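Local coordinates for protein inosine-uridine preferring nucleoside hydrolase (PDB 6BA1) that belongs to the inosine-uridine preferring nucleoside hydrolase family and carries a bound calcium ion in an alpha/beta fold, at residues I266-D271 with K292-A297. Numbering follows the deposited sequence.
Sequences INMQVD and KTMQVA
Asn267 and Thr293 join the two segments through a single carbonyl oxygen. Asn267 OD1 accepts from Thr293 N at 3.1 Å, the donor standing 55° out of the amide plane, and from Thr293 OG1 on the same face but less tilted. This grip of backbone and hydroxyl fixes one end of the amide; at the other, Asn267 ND2 gives a hydrogen bond to the carbonyl of Val291 and lies against the aliphatic chain of Lys292, which it meets crosswise. The ammonium of Lys292 turns to the carbonyls of Leu287 and Asp289. A backbone hydrogen bond, Ile266 N to Met294 O at 3.1 Å, extends the pairing toward the sheet.

Followed outward, Met268 places CB 3.8 Å from Met294 SD, and CG meets both Met294 CG and Val296 CG2, each at 4.0 Å. Its chain then bends at chi2 (-80°) and again at chi3, which keeps Met268 SD and CE beside the CG2 methyl of Val296; Met268 SD approaches Val296 CG2 to 3.8 Å. The same methyl receives Ile266 CG2 at 3.6 Å, making Val296 CG2 the meeting point of both side chains.

Phe185 of helix 178-187 packs on both methionines, and Met193 of strand 191-194 lies against Met294 and Val296. The contact thus sits where the chain leaves edge strand 261-265 of the main sheet, beside its antiparallel neighbour 295-300, and enters the small hairpin of strands 268-270 and 280-282.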
loop_
_atom_site.group_PDB
_atom_site.type_symbol
_atom_site.label_atom_id
_atom_site.label_comp_id
_atom_site.label_asym_id
_atom_site.label_seq_id
_atom_site.Cartn_x
_atom_site.Cartn_y
_atom_site.Cartn_z
ATOM N N ILE A 266 -6.973 7.990 -0.300
ATOM C CA ILE A 266 -6.774 7.060 -1.411
ATOM C C ILE A 266 -8.083 6.429 -1.887
ATOM O O ILE A 266 -8.792 5.813 -1.104
ATOM C CB ILE A 266 -5.765 5.946 -1.021
ATOM C CG1 ILE A 266 -5.500 4.994 -2.198
ATOM C CG2 ILE A 266 -6.233 5.161 0.206
ATOM C CD1 ILE A 266 -4.394 3.999 -1.913
ATOM N N ASN A 267 -8.390 6.582 -3.171
ATOM C CA ASN A 267 -9.505 5.866 -3.784
ATOM C C ASN A 267 -9.136 4.385 -3.897
ATOM O O ASN A 267 -8.126 4.043 -4.506
ATOM C CB ASN A 267 -9.849 6.455 -5.156
ATOM C CG ASN A 267 -10.509 7.820 -5.060
ATOM O OD1 ASN A 267 -11.667 7.934 -4.667
ATOM N ND2 ASN A 267 -9.784 8.863 -5.432
ATOM N N MET A 268 -9.967 3.526 -3.307
ATOM C CA MET A 268 -9.659 2.109 -3.098
ATOM C C MET A 268 -10.589 1.164 -3.850
ATOM O O MET A 268 -11.620 1.565 -4.386
ATOM C CB MET A 268 -9.758 1.779 -1.613
ATOM C CG MET A 268 -8.667 2.378 -0.749
ATOM S SD MET A 268 -7.133 1.464 -0.819
ATOM C CE MET A 268 -7.629 -0.140 -0.212
ATOM N N GLN A 269 -10.186 -0.101 -3.871
ATOM C CA GLN A 269 -10.982 -1.202 -4.399
ATOM C C GLN A 269 -10.602 -2.467 -3.647
ATOM O O GLN A 269 -9.691 -2.454 -2.815
ATOM C CB GLN A 269 -10.724 -1.399 -5.901
ATOM C CG GLN A 269 -9.260 -1.668 -6.278
ATOM C CD GLN A 269 -9.078 -2.177 -7.695
ATOM O OE1 GLN A 269 -9.133 -1.415 -8.655
ATOM N NE2 GLN A 269 -8.840 -3.469 -7.833
ATOM N N VAL A 270 -11.304 -3.552 -3.939
ATOM C CA VAL A 270 -10.902 -4.874 -3.492
ATOM C C VAL A 270 -10.834 -5.756 -4.718
ATOM O O VAL A 270 -11.700 -5.693 -5.590
ATOM C CB VAL A 270 -11.867 -5.468 -2.445
ATOM C CG1 VAL A 270 -11.472 -6.896 -2.079
ATOM C CG2 VAL A 270 -11.900 -4.584 -1.206
ATOM N N ASP A 271 -9.784 -6.563 -4.783
ATOM C CA ASP A 271 -9.552 -7.426 -5.928
ATOM C C ASP A 271 -10.538 -8.581 -5.878
ATOM O O ASP A 271 -10.693 -9.231 -4.844
ATOM C CB ASP A 271 -8.103 -7.933 -5.964
ATOM C CG ASP A 271 -7.099 -6.876 -6.435
ATOM O OD1 ASP A 271 -7.484 -5.735 -6.748
ATOM O OD2 ASP A 271 -5.901 -7.208 -6.494
ATOM N N LYS A 292 -10.686 12.063 -2.947
ATOM C CA LYS A 292 -10.427 10.749 -2.353
ATOM C C LYS A 292 -11.613 10.282 -1.502
ATOM O O LYS A 292 -11.940 10.903 -0.486
ATOM C CB LYS A 292 -9.138 10.799 -1.520
ATOM C CG LYS A 292 -7.897 11.287 -2.274
ATOM C CD LYS A 292 -7.696 10.543 -3.596
ATOM C CE LYS A 292 -6.328 10.765 -4.205
ATOM N NZ LYS A 292 -6.175 9.941 -5.432
ATOM N N THR A 293 -12.254 9.187 -1.923
ATOM C CA THR A 293 -13.506 8.709 -1.311
ATOM C C THR A 293 -13.302 8.136 0.094
ATOM O O THR A 293 -14.118 8.389 0.978
ATOM C CB THR A 293 -14.205 7.639 -2.182
ATOM O OG1 THR A 293 -13.314 6.535 -2.434
ATOM C CG2 THR A 293 -14.676 8.247 -3.511
ATOM N N MET A 294 -12.235 7.365 0.295
ATOM C CA MET A 294 -11.922 6.778 1.597
ATOM C C MET A 294 -10.458 6.945 1.988
ATOM O O MET A 294 -9.660 7.392 1.186
ATOM C CB MET A 294 -12.364 5.307 1.645
ATOM C CG MET A 294 -11.803 4.386 0.602
ATOM S SD MET A 294 -12.581 2.753 0.720
ATOM C CE MET A 294 -11.714 2.052 2.127
ATOM N N GLN A 295 -10.143 6.609 3.236
ATOM C CA GLN A 295 -8.822 6.844 3.823
ATOM C C GLN A 295 -8.351 5.593 4.547
ATOM O O GLN A 295 -9.090 5.049 5.349
ATOM C CB GLN A 295 -8.875 8.015 4.809
ATOM C CG GLN A 295 -9.802 9.148 4.388
ATOM C CD GLN A 295 -9.613 10.403 5.219
ATOM O OE1 GLN A 295 -9.316 10.328 6.418
ATOM N NE2 GLN A 295 -9.781 11.569 4.582
ATOM N N VAL A 296 -7.136 5.130 4.252
ATOM C CA VAL A 296 -6.591 3.931 4.892
ATOM C C VAL A 296 -5.609 4.329 5.981
ATOM O O VAL A 296 -4.775 5.199 5.787
ATOM C CB VAL A 296 -5.894 2.989 3.895
ATOM C CG1 VAL A 296 -5.407 1.730 4.606
ATOM C CG2 VAL A 296 -6.841 2.630 2.752
ATOM N N ALA A 297 -5.723 3.664 7.121
ATOM C CA ALA A 297 -4.908 3.959 8.277
ATOM C C ALA A 297 -3.563 3.316 8.080
ATOM O O ALA A 297 -3.493 2.133 7.748
ATOM C CB ALA A 297 -5.564 3.408 9.532
#